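Local coordinates for protein group II chitinase (Ostrinia furnacalis, PDB 6JAW) that probably hydrolyses internal bonds of chitin through this family 18 glycosyl hydrolase domain, one part of a much longer chitin-binding enzyme, at residues Met246-Tyr251 with Gly343-Leu348; Phe334-Asn339 with Thr370-Pro375; Leu81-Trp86 with Leu123-Glu128. One frame throughout, in Å; residues are numbered along the deposited sequence.

Interactions 1 and 3 join neighbouring parallel strands of the barrel. Both lie near the middle of the chain, and both touch the bound naphthalimide BBO. Interaction 2 lies about 19 Å from the chain centre, in the outer helical layer, though its touching residues are mostly buried, and ties two helices together where they end. Interactions 1 and 2 adjoin: helix 325-337 leads into strand 342-346, and Phe-334 and Ile-335 pack on Met-246. Interaction 3 is about 27 Å from interaction 2, between centres. Main-chain hydrogen bonds dominate 1 and 3. Methionines fill the first; leucines on one face and acidic groups of segment 123-128 mark the third. A single lysine carries interaction 2.

Interaction 1 of 3, residues Met246-Tyr251 with Gly343-Leu348; sequences MGMPMY and GMIWAL. With BBO (2-[3-(morpholin-4-yl)propyl]-1H-benzo[de]isoquinoline-1,3(2H)-dione), chain B.
Gly-343 lies beside Met-246 in the parallel pair. Its CA makes a CA-H...O contact with Met-246 O, and the CE of Met-248 lies 4.0 Å from Gly-343 CA. Met-344 N donates to Met-246 O (2.9 Å) from 51° out of the carbonyl plane. Met-344 O takes Met-248 N at 2.7 Å. The Met-344 side chain starts anti to its N (chi1 174°), then bends twice and lays CE against Gly-247 CA at 3.6 Å. Ile-345 faces the other way; its CG2 meets Met-250 CE at 3.9 Å. Ile-368 of helix 363-373 touches both Ile-345 and Met-248. These strands are neighbours in the TIM barrel, and strand 342-346 also pairs with strand 8-14 to close the ring. Trp-346 N binds Met-248 O, and Trp-346 O accepts Met-250 N at 2.7 Å in a nearly straight bond (170°). The same oxygen sits at the edge of the Tyr-251 ring. The morpholine of BBO lies over one face of the Trp-346 ring, with BBO O03 3.3 Å from Trp-346 NE1. Tyr-251 OH bonds to Asp-199, which also holds BBO. A cis peptide leads to Ala-347, whose O meets Met-250 CG at 3.5 Å.

Interaction 2 of 3, residues Phe334-Asn339 with Thr370-Pro375; sequences FIKSLN and TELLNP
Lys-336 reaches across to the end of the opposite helix and places its ammonium group among three oxygens of segment 370-375. NZ donates to Glu-371 O at 2.8 Å and to Asn-374 O at 3.0 Å. In both bonds the donor stands somewhat tilted from the carbonyl plane. A third, weak bond runs from Lys-336 NZ to Glu-371 OE1 at 3.3 Å and forms part of a salt bridge. Outside the segments, Lys-376 O takes a further hydrogen bond from NZ. The lysine chain is straight except at chi3 (-58°). This bend swings CE and NZ to the helix end; CD already lies 3.5 Å from Glu-371 O. Glu-371 leaves its helix with CG anti to the backbone N and folds at chi2 (55°), which turns OE1 back toward the lysine. The partners belong to helices 325-337 and 363-373, which lie on the outside of the TIM barrel and come before and after strand 342-346. Glu-371 O lies in the last turn of helix 363-373 and Asn-374 O just beyond it; a positive charge there is probably favourable to the helix dipole. Asn-374 points its amide elsewhere, with OD1 bonded to Lys-376 N. Beneath the polar group, Ile-335 CG2 and Leu-372 CD2 make a loose apolar contact at 4.4 Å. Leu-372 also touches Val-332, one turn earlier along the lysine's helix. That helix stops in a Schellman motif at Asn-339.

Interaction 3 of 3, residues Leu81-Trp86 with Leu123-Glu128; sequences LALGGW and LDLDWE. With BBO (2-[3-(morpholin-4-yl)propyl]-1H-benzo[de]isoquinoline-1,3(2H)-dione), chain B.
Trp-86 has CG anti to the backbone N (chi1 179°), while Glu-128 keeps CG beside its N (chi1 -62°) and then runs extended. These torsions bring Glu-128 OE1 to the edge of the Trp-86 ring, in its plane, 3.1 Å from Trp-86 CE3. The two side chains cross at about a right angle. BBO lies over one face of the indole, with C14 3.6 Å from Trp-86 CE3. A water accepts from Trp-86 N and makes a weak bond to Glu-128 OE2. Nearby, Asp-126 OD1 is 2.7 Å from Glu-128 OE2. Asp-124, Asp-126 and Glu-128 belong to the DxxDxDxE signature of family 18, whose glutamate is the general acid in related chitinases. The backbones are held by four bonds: Leu-83 N to Asp-124 O (2.7 Å) is nearly collinear with the C=O, and Gly-85 N reaches Asp-126 O. Gly-84 and Gly-85 both have positive phi, at backbone angles where a side chain would collide with the preceding carbonyl O. Asp-124 bonds to Tyr-12 and Ser-167. On the other face, Leu-83 CB meets Leu-123 CD1 at 4.2 Å. That leucine face packs against helices 101-118 and 143-159, while strands 38-46 and 165-170 flank the pair.

Interaction 1 of 3, residues Met246-Tyr251 with Gly343-Leu348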
loop_
_atom_site.group_PDB
_atom_site.type_symbol
_atom_site.label_atom_id
_atom_site.label_comp_id
_atom_site.label_asym_id
_atom_site.label_seq_id
_atom_site.Cartn_x
_atom_site.Cartn_y
_atom_site.Cartn_z
ATOM N N MET A 246 7.033 -1.787 6.173
ATOM C CA MET A 246 6.810 -2.831 5.186
ATOM C C MET A 246 5.318 -2.974 4.913
ATOM O O MET A 246 4.532 -3.205 5.837
ATOM C CB MET A 246 7.386 -4.154 5.673
ATOM C CG MET A 246 7.299 -5.236 4.636
ATOM S SD MET A 246 8.029 -6.751 5.248
ATOM C CE MET A 246 6.600 -7.537 5.974
ATOM N N GLY A 247 4.938 -2.862 3.645
ATOM C CA GLY A 247 3.535 -2.960 3.289
ATOM C C GLY A 247 3.041 -4.395 3.340
ATOM O O GLY A 247 3.761 -5.340 3.008
ATOM N N MET A 248 1.791 -4.554 3.768
ATOM C CA MET A 248 1.145 -5.852 3.822
ATOM C C MET A 248 -0.242 -5.718 3.212
ATOM O O MET A 248 -0.967 -4.755 3.524
ATOM C CB MET A 248 1.060 -6.374 5.259
ATOM C CG MET A 248 2.395 -6.903 5.781
ATOM S SD MET A 248 2.412 -6.959 7.571
ATOM C CE MET A 248 2.336 -5.214 7.978
ATOM N N PRO A 249 -0.638 -6.630 2.330
ATOM C CA PRO A 249 -1.920 -6.482 1.635
ATOM C C PRO A 249 -3.075 -7.069 2.437
ATOM O O PRO A 249 -2.988 -8.175 2.982
ATOM C CB PRO A 249 -1.697 -7.263 0.333
ATOM C CG PRO A 249 -0.716 -8.338 0.719
ATOM C CD PRO A 249 0.171 -7.743 1.793
ATOM N N MET A 250 -4.166 -6.306 2.512
ATOM C CA MET A 250 -5.417 -6.767 3.097
ATOM C C MET A 250 -6.360 -7.327 2.040
ATOM O O MET A 250 -7.581 -7.337 2.239
ATOM C CB MET A 250 -6.106 -5.626 3.855
ATOM C CG MET A 250 -5.227 -4.891 4.857
ATOM S SD MET A 250 -4.959 -5.810 6.377
ATOM C CE MET A 250 -3.327 -6.486 6.060
ATOM N N TYR A 251 -5.815 -7.769 0.917
ATOM C CA TYR A 251 -6.598 -8.178 -0.231
ATOM C C TYR A 251 -5.836 -9.273 -0.952
ATOM O O TYR A 251 -4.674 -9.557 -0.653
ATOM C CB TYR A 251 -6.858 -7.005 -1.182
ATOM C CG TYR A 251 -5.578 -6.487 -1.799
ATOM C CD1 TYR A 251 -4.809 -5.536 -1.141
ATOM C CD2 TYR A 251 -5.119 -6.976 -3.017
ATOM C CE1 TYR A 251 -3.628 -5.069 -1.690
ATOM C CE2 TYR A 251 -3.940 -6.519 -3.573
ATOM C CZ TYR A 251 -3.201 -5.563 -2.902
ATOM O OH TYR A 251 -2.026 -5.095 -3.436
ATOM N N GLY A 343 5.133 -1.369 10.128
ATOM C CA GLY A 343 4.370 -1.990 9.070
ATOM C C GLY A 343 3.389 -1.021 8.456
ATOM O O GLY A 343 3.096 0.037 9.022
ATOM N N MET A 344 2.892 -1.375 7.282
ATOM C CA MET A 344 1.913 -0.578 6.567
ATOM C C MET A 344 0.889 -1.541 5.993
ATOM O O MET A 344 1.238 -2.661 5.607
ATOM C CB MET A 344 2.576 0.254 5.456
ATOM C CG MET A 344 1.597 1.007 4.566
ATOM S SD MET A 344 1.120 0.092 3.080
ATOM C CE MET A 344 2.582 0.318 2.061
ATOM N N ILE A 345 -0.373 -1.131 5.958
ATOM C CA ILE A 345 -1.417 -1.986 5.415
ATOM C C ILE A 345 -2.166 -1.245 4.325
ATOM O O ILE A 345 -2.450 -0.047 4.440
ATOM C CB ILE A 345 -2.384 -2.491 6.501
ATOM C CG1 ILE A 345 -3.116 -1.328 7.166
ATOM C CG2 ILE A 345 -1.620 -3.323 7.511
ATOM C CD1 ILE A 345 -4.619 -1.522 7.191
ATOM N N TRP A 346 -2.441 -1.966 3.246
ATOM C CA TRP A 346 -3.358 -1.550 2.200
ATOM C C TRP A 346 -4.469 -2.588 2.171
ATOM O O TRP A 346 -4.234 -3.722 1.744
ATOM C CB TRP A 346 -2.666 -1.471 0.836
ATOM C CG TRP A 346 -3.611 -0.960 -0.181
ATOM C CD1 TRP A 346 -4.550 -1.679 -0.869
ATOM C CD2 TRP A 346 -3.776 0.401 -0.577
ATOM N NE1 TRP A 346 -5.276 -0.846 -1.683
ATOM C CE2 TRP A 346 -4.819 0.437 -1.525
ATOM C CE3 TRP A 346 -3.137 1.593 -0.231
ATOM C CZ2 TRP A 346 -5.234 1.619 -2.132
ATOM C CZ3 TRP A 346 -3.555 2.768 -0.832
ATOM C CH2 TRP A 346 -4.591 2.770 -1.773
ATOM N N ALA A 347 -5.666 -2.236 2.638
ATOM C CA ALA A 347 -6.009 -0.947 3.225
ATOM C C ALA A 347 -7.039 -1.220 4.323
ATOM O O ALA A 347 -7.534 -2.343 4.435
ATOM C CB ALA A 347 -6.572 0.009 2.169
ATOM N N LEU A 348 -7.364 -0.197 5.119
ATOM C CA LEU A 348 -8.250 -0.389 6.267
ATOM C C LEU A 348 -9.549 -1.075 5.867
ATOM O O LEU A 348 -10.020 -1.992 6.552
ATOM C CB LEU A 348 -8.551 0.963 6.920
ATOM C CG LEU A 348 -7.471 1.547 7.833
ATOM C CD1 LEU A 348 -7.697 3.028 8.086
ATOM C CD2 LEU A 348 -7.421 0.778 9.151
HETATM C C10 BBO B . 2.003 -4.136 -12.575
HETATM C C13 BBO B . -1.307 -3.127 -8.991
HETATM C C15 BBO B . -2.332 -1.331 -7.563
HETATM C C17 BBO B . -3.398 -1.995 -4.118
HETATM C C01 BBO B . 2.316 -4.391 -13.905
HETATM C C02 BBO B . 1.312 -4.414 -14.881
HETATM C C03 BBO B . -0.015 -4.177 -14.521
HETATM C C04 BBO B . -1.054 -4.190 -15.465
HETATM C C05 BBO B . -2.369 -3.947 -15.044
HETATM C C06 BBO B . -2.669 -3.692 -13.724
HETATM C C07 BBO B . -1.657 -3.682 -12.814
HETATM C C08 BBO B . -0.325 -3.922 -13.197
HETATM C C09 BBO B . 0.694 -3.905 -12.228
HETATM C C11 BBO B . 0.356 -3.621 -10.770
HETATM C C12 BBO B . -1.994 -3.401 -11.360
HETATM C C14 BBO B . -1.183 -1.677 -8.520
HETATM C C16 BBO B . -2.415 -1.514 -5.195
HETATM C C18 BBO B . -4.867 -2.338 -5.936
HETATM C C19 BBO B . -3.692 -3.045 -6.596
HETATM N N01 BBO B . -0.977 -3.372 -10.383
HETATM N N02 BBO B . -2.461 -2.267 -6.451
HETATM O O01 BBO B . 1.370 -3.600 -9.816
HETATM O O02 BBO B . -3.320 -3.166 -11.001
HETATM O O03 BBO B . -4.697 -2.306 -4.553
#

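Interaction 2 of 3, residues Phe334-Asn339 with Thr370-Pro375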
loop_
_atom_site.group_PDB
_atom_site.type_symbol
_atom_site.label_atom_id
_atom_site.label_comp_id
_atom_site.label_asym_id
_atom_site.label_seq_id
_atom_site.Cartn_x
_atom_site.Cartn_y
_atom_site.Cartn_z
ATOM N N PHE A 334 9.302 -10.816 10.850
ATOM C CA PHE A 334 10.328 -10.347 9.926
ATOM C C PHE A 334 10.614 -8.861 10.130
ATOM O O PHE A 334 11.778 -8.443 10.152
ATOM C CB PHE A 334 9.867 -10.645 8.497
ATOM C CG PHE A 334 10.751 -10.084 7.425
ATOM C CD1 PHE A 334 11.852 -10.794 6.981
ATOM C CD2 PHE A 334 10.453 -8.870 6.827
ATOM C CE1 PHE A 334 12.664 -10.291 5.979
ATOM C CE2 PHE A 334 11.257 -8.359 5.826
ATOM C CZ PHE A 334 12.366 -9.073 5.398
ATOM N N ILE A 335 9.561 -8.053 10.299
ATOM C CA ILE A 335 9.728 -6.620 10.547
ATOM C C ILE A 335 10.532 -6.391 11.823
ATOM O O ILE A 335 11.484 -5.597 11.853
ATOM C CB ILE A 335 8.350 -5.933 10.626
ATOM C CG1 ILE A 335 7.713 -5.799 9.241
ATOM C CG2 ILE A 335 8.444 -4.584 11.322
ATOM C CD1 ILE A 335 6.279 -5.280 9.308
ATOM N N LYS A 336 10.160 -7.088 12.897
ATOM C CA LYS A 336 10.847 -6.902 14.169
ATOM C C LYS A 336 12.288 -7.395 14.105
ATOM O O LYS A 336 13.185 -6.772 14.687
ATOM C CB LYS A 336 10.077 -7.610 15.284
ATOM C CG LYS A 336 8.656 -7.090 15.466
ATOM C CD LYS A 336 7.994 -7.698 16.701
ATOM C CE LYS A 336 7.967 -9.213 16.618
ATOM N NZ LYS A 336 7.142 -9.830 17.697
ATOM N N SER A 337 12.536 -8.502 13.399
ATOM C CA SER A 337 13.890 -9.047 13.361
ATOM C C SER A 337 14.855 -8.123 12.623
ATOM O O SER A 337 16.054 -8.108 12.928
ATOM C CB SER A 337 13.895 -10.433 12.714
ATOM O OG SER A 337 13.583 -10.350 11.336
ATOM N N LEU A 338 14.369 -7.365 11.645
ATOM C CA LEU A 338 15.212 -6.411 10.939
ATOM C C LEU A 338 15.159 -5.023 11.552
ATOM O O LEU A 338 15.773 -4.099 11.009
ATOM C CB LEU A 338 14.815 -6.329 9.463
ATOM C CG LEU A 338 15.078 -7.559 8.589
ATOM C CD1 LEU A 338 14.692 -7.257 7.152
ATOM C CD2 LEU A 338 16.535 -7.969 8.663
ATOM N N ASN A 339 14.433 -4.858 12.661
ATOM C CA ASN A 339 14.278 -3.566 13.325
ATOM C C ASN A 339 13.752 -2.501 12.369
ATOM O O ASN A 339 14.144 -1.335 12.437
ATOM C CB ASN A 339 15.590 -3.116 13.968
ATOM C CG ASN A 339 15.983 -3.995 15.123
ATOM O OD1 ASN A 339 15.360 -3.956 16.181
ATOM N ND2 ASN A 339 17.011 -4.813 14.924
ATOM N N THR A 370 -0.976 -7.212 17.450
ATOM C CA THR A 370 -0.601 -8.129 18.516
ATOM C C THR A 370 0.844 -8.576 18.378
ATOM O O THR A 370 1.589 -8.605 19.365
ATOM C CB THR A 370 -1.536 -9.330 18.501
ATOM O OG1 THR A 370 -2.850 -8.887 18.847
ATOM C CG2 THR A 370 -1.063 -10.399 19.487
ATOM N N GLU A 371 1.266 -8.906 17.159
ATOM C CA GLU A 371 2.640 -9.344 16.961
ATOM C C GLU A 371 3.631 -8.196 17.144
ATOM O O GLU A 371 4.731 -8.411 17.666
ATOM C CB GLU A 371 2.778 -9.993 15.583
ATOM C CG GLU A 371 3.955 -10.949 15.471
ATOM C CD GLU A 371 3.930 -12.031 16.541
ATOM O OE1 GLU A 371 4.976 -12.240 17.198
ATOM O OE2 GLU A 371 2.867 -12.662 16.731
ATOM N N LEU A 372 3.262 -6.973 16.744
ATOM C CA LEU A 372 4.151 -5.830 16.941
ATOM C C LEU A 372 4.374 -5.554 18.422
ATOM O O LEU A 372 5.467 -5.136 18.828
ATOM C CB LEU A 372 3.581 -4.584 16.261
ATOM C CG LEU A 372 3.834 -4.433 14.760
ATOM C CD1 LEU A 372 3.128 -3.190 14.214
ATOM C CD2 LEU A 372 5.336 -4.386 14.473
ATOM N N LEU A 373 3.344 -5.760 19.244
ATOM C CA LEU A 373 3.428 -5.496 20.673
ATOM C C LEU A 373 3.986 -6.672 21.465
ATOM O O LEU A 373 4.253 -6.523 22.661
ATOM C CB LEU A 373 2.046 -5.111 21.215
ATOM C CG LEU A 373 1.498 -3.801 20.643
ATOM C CD1 LEU A 373 0.108 -3.511 21.181
ATOM C CD2 LEU A 373 2.455 -2.657 20.949
ATOM N N ASN A 374 4.159 -7.825 20.833
ATOM C CA ASN A 374 4.791 -8.966 21.478
ATOM C C ASN A 374 6.302 -8.762 21.493
ATOM O O ASN A 374 6.901 -8.577 20.427
ATOM C CB ASN A 374 4.431 -10.249 20.734
ATOM C CG ASN A 374 5.043 -11.496 21.358
ATOM O OD1 ASN A 374 5.725 -11.435 22.381
ATOM N ND2 ASN A 374 4.785 -12.643 20.745
ATOM N N PRO A 375 6.953 -8.790 22.661
ATOM C CA PRO A 375 8.408 -8.553 22.690
ATOM C C PRO A 375 9.230 -9.678 22.089
ATOM O O PRO A 375 10.338 -9.422 21.600
ATOM C CB PRO A 375 8.709 -8.376 24.186
ATOM C CG PRO A 375 7.381 -8.158 24.843
ATOM C CD PRO A 375 6.384 -8.896 24.014
#

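Interaction 3 of 3, residues Leu81-Trp86 with Leu123-Glu128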
loop_
_atom_site.group_PDB
_atom_site.type_symbol
_atom_site.label_atom_id
_atom_site.label_comp_id
_atom_site.label_asym_id
_atom_site.label_seq_id
_atom_site.Cartn_x
_atom_site.Cartn_y
_atom_site.Cartn_z
ATOM N N LEU A 81 -1.985 13.100 4.232
ATOM C CA LEU A 81 -2.709 13.056 2.971
ATOM C C LEU A 81 -1.793 12.484 1.901
ATOM O O LEU A 81 -0.659 12.946 1.744
ATOM C CB LEU A 81 -3.192 14.452 2.574
ATOM C CG LEU A 81 -3.852 14.599 1.208
ATOM C CD1 LEU A 81 -5.094 13.710 1.087
ATOM C CD2 LEU A 81 -4.219 16.055 1.019
ATOM N N ALA A 82 -2.269 11.466 1.189
ATOM C CA ALA A 82 -1.482 10.866 0.123
ATOM C C ALA A 82 -1.815 11.525 -1.204
ATOM O O ALA A 82 -2.977 11.820 -1.497
ATOM C CB ALA A 82 -1.723 9.360 0.025
ATOM N N LEU A 83 -0.783 11.745 -2.009
ATOM C CA LEU A 83 -0.918 12.335 -3.329
ATOM C C LEU A 83 -0.561 11.297 -4.382
ATOM O O LEU A 83 0.530 10.719 -4.349
ATOM C CB LEU A 83 -0.012 13.557 -3.471
ATOM C CG LEU A 83 0.061 14.146 -4.873
ATOM C CD1 LEU A 83 -1.277 14.775 -5.253
ATOM C CD2 LEU A 83 1.171 15.165 -4.916
ATOM N N GLY A 84 -1.475 11.068 -5.313
ATOM C CA GLY A 84 -1.174 10.204 -6.431
ATOM C C GLY A 84 -1.973 8.923 -6.420
ATOM O O GLY A 84 -3.204 8.948 -6.493
ATOM N N GLY A 85 -1.285 7.797 -6.313
ATOM C CA GLY A 85 -1.926 6.509 -6.444
ATOM C C GLY A 85 -1.816 5.971 -7.856
ATOM O O GLY A 85 -1.410 6.658 -8.796
ATOM N N TRP A 86 -2.203 4.702 -7.995
ATOM C CA TRP A 86 -2.060 4.008 -9.270
ATOM C C TRP A 86 -2.778 4.745 -10.396
ATOM O O TRP A 86 -2.177 5.056 -11.429
ATOM C CB TRP A 86 -2.591 2.581 -9.142
ATOM C CG TRP A 86 -2.499 1.810 -10.412
ATOM C CD1 TRP A 86 -3.504 1.560 -11.298
ATOM C CD2 TRP A 86 -1.322 1.200 -10.955
ATOM N NE1 TRP A 86 -3.029 0.819 -12.355
ATOM C CE2 TRP A 86 -1.692 0.585 -12.168
ATOM C CE3 TRP A 86 0.006 1.107 -10.529
ATOM C CZ2 TRP A 86 -0.780 -0.111 -12.961
ATOM C CZ3 TRP A 86 0.912 0.411 -11.318
ATOM C CH2 TRP A 86 0.513 -0.188 -12.517
ATOM N N LEU A 123 2.316 14.925 4.385
ATOM C CA LEU A 123 2.056 14.564 3.004
ATOM C C LEU A 123 2.726 13.233 2.703
ATOM O O LEU A 123 3.847 12.978 3.152
ATOM C CB LEU A 123 2.585 15.647 2.052
ATOM C CG LEU A 123 2.430 15.404 0.553
ATOM C CD1 LEU A 123 0.962 15.408 0.148
ATOM C CD2 LEU A 123 3.189 16.483 -0.209
ATOM N N ASP A 124 2.040 12.394 1.929
ATOM C CA ASP A 124 2.546 11.093 1.504
ATOM C C ASP A 124 2.569 11.062 -0.021
ATOM O O ASP A 124 1.527 11.217 -0.661
ATOM C CB ASP A 124 1.672 9.967 2.061
ATOM C CG ASP A 124 2.224 8.580 1.760
ATOM O OD1 ASP A 124 3.411 8.322 2.068
ATOM O OD2 ASP A 124 1.467 7.740 1.220
ATOM N N LEU A 125 3.752 10.874 -0.601
ATOM C CA LEU A 125 3.920 10.880 -2.053
ATOM C C LEU A 125 3.708 9.472 -2.593
ATOM O O LEU A 125 4.458 8.553 -2.248
ATOM C CB LEU A 125 5.306 11.390 -2.421
ATOM C CG LEU A 125 5.561 12.812 -1.942
ATOM C CD1 LEU A 125 7.009 13.214 -2.180
ATOM C CD2 LEU A 125 4.590 13.780 -2.634
ATOM N N ASP A 126 2.703 9.300 -3.454
ATOM C CA ASP A 126 2.431 7.977 -4.010
ATOM C C ASP A 126 2.400 8.059 -5.533
ATOM O O ASP A 126 1.388 7.727 -6.156
ATOM C CB ASP A 126 1.106 7.419 -3.473
ATOM C CG ASP A 126 0.864 5.955 -3.886
ATOM O OD1 ASP A 126 1.722 5.372 -4.578
ATOM O OD2 ASP A 126 -0.189 5.382 -3.522
ATOM N N TRP A 127 3.482 8.524 -6.139
ATOM C CA TRP A 127 3.615 8.488 -7.587
ATOM C C TRP A 127 4.075 7.092 -7.988
ATOM O O TRP A 127 5.102 6.614 -7.500
ATOM C CB TRP A 127 4.604 9.558 -8.041
ATOM C CG TRP A 127 4.895 9.568 -9.493
ATOM C CD1 TRP A 127 4.191 8.957 -10.485
ATOM C CD2 TRP A 127 5.977 10.249 -10.127
ATOM N NE1 TRP A 127 4.777 9.208 -11.704
ATOM C CE2 TRP A 127 5.879 9.998 -11.507
ATOM C CE3 TRP A 127 7.028 11.040 -9.655
ATOM C CZ2 TRP A 127 6.788 10.516 -12.423
ATOM C CZ3 TRP A 127 7.933 11.550 -10.565
ATOM C CH2 TRP A 127 7.805 11.291 -11.930
ATOM N N GLU A 128 3.313 6.423 -8.850
ATOM C CA GLU A 128 3.613 5.045 -9.238
ATOM C C GLU A 128 3.876 4.969 -10.742
ATOM O O GLU A 128 2.973 4.647 -11.510
ATOM C CB GLU A 128 2.463 4.108 -8.823
ATOM C CG GLU A 128 2.232 4.077 -7.328
ATOM C CD GLU A 128 1.117 3.138 -6.909
ATOM O OE1 GLU A 128 0.722 2.272 -7.715
ATOM O OE2 GLU A 128 0.642 3.261 -5.764
HETATM C C10 BBO B . 2.003 -4.136 -12.575
HETATM C C13 BBO B . -1.307 -3.127 -8.991
HETATM C C15 BBO B . -2.332 -1.331 -7.563
HETATM C C17 BBO B . -3.398 -1.995 -4.118
HETATM C C01 BBO B . 2.316 -4.391 -13.905
HETATM C C02 BBO B . 1.312 -4.414 -14.881
HETATM C C03 BBO B . -0.015 -4.177 -14.521
HETATM C C04 BBO B . -1.054 -4.190 -15.465
HETATM C C05 BBO B . -2.369 -3.947 -15.044
HETATM C C06 BBO B . -2.669 -3.692 -13.724
HETATM C C07 BBO B . -1.657 -3.682 -12.814
HETATM C C08 BBO B . -0.325 -3.922 -13.197
HETATM C C09 BBO B . 0.694 -3.905 -12.228
HETATM C C11 BBO B . 0.356 -3.621 -10.770
HETATM C C12 BBO B . -1.994 -3.401 -11.360
HETATM C C14 BBO B . -1.183 -1.677 -8.520
HETATM C C16 BBO B . -2.415 -1.514 -5.195
HETATM C C18 BBO B . -4.867 -2.338 -5.936
HETATM C C19 BBO B . -3.692 -3.045 -6.596
HETATM N N01 BBO B . -0.977 -3.372 -10.383
HETATM N N02 BBO B . -2.461 -2.267 -6.451
HETATM O O01 BBO B . 1.370 -3.600 -9.816
HETATM O O02 BBO B . -3.320 -3.166 -11.001
HETATM O O03 BBO B . -4.697 -2.306 -4.553
HETATM O O HOH W 1 -2.817 2.901 -5.649
#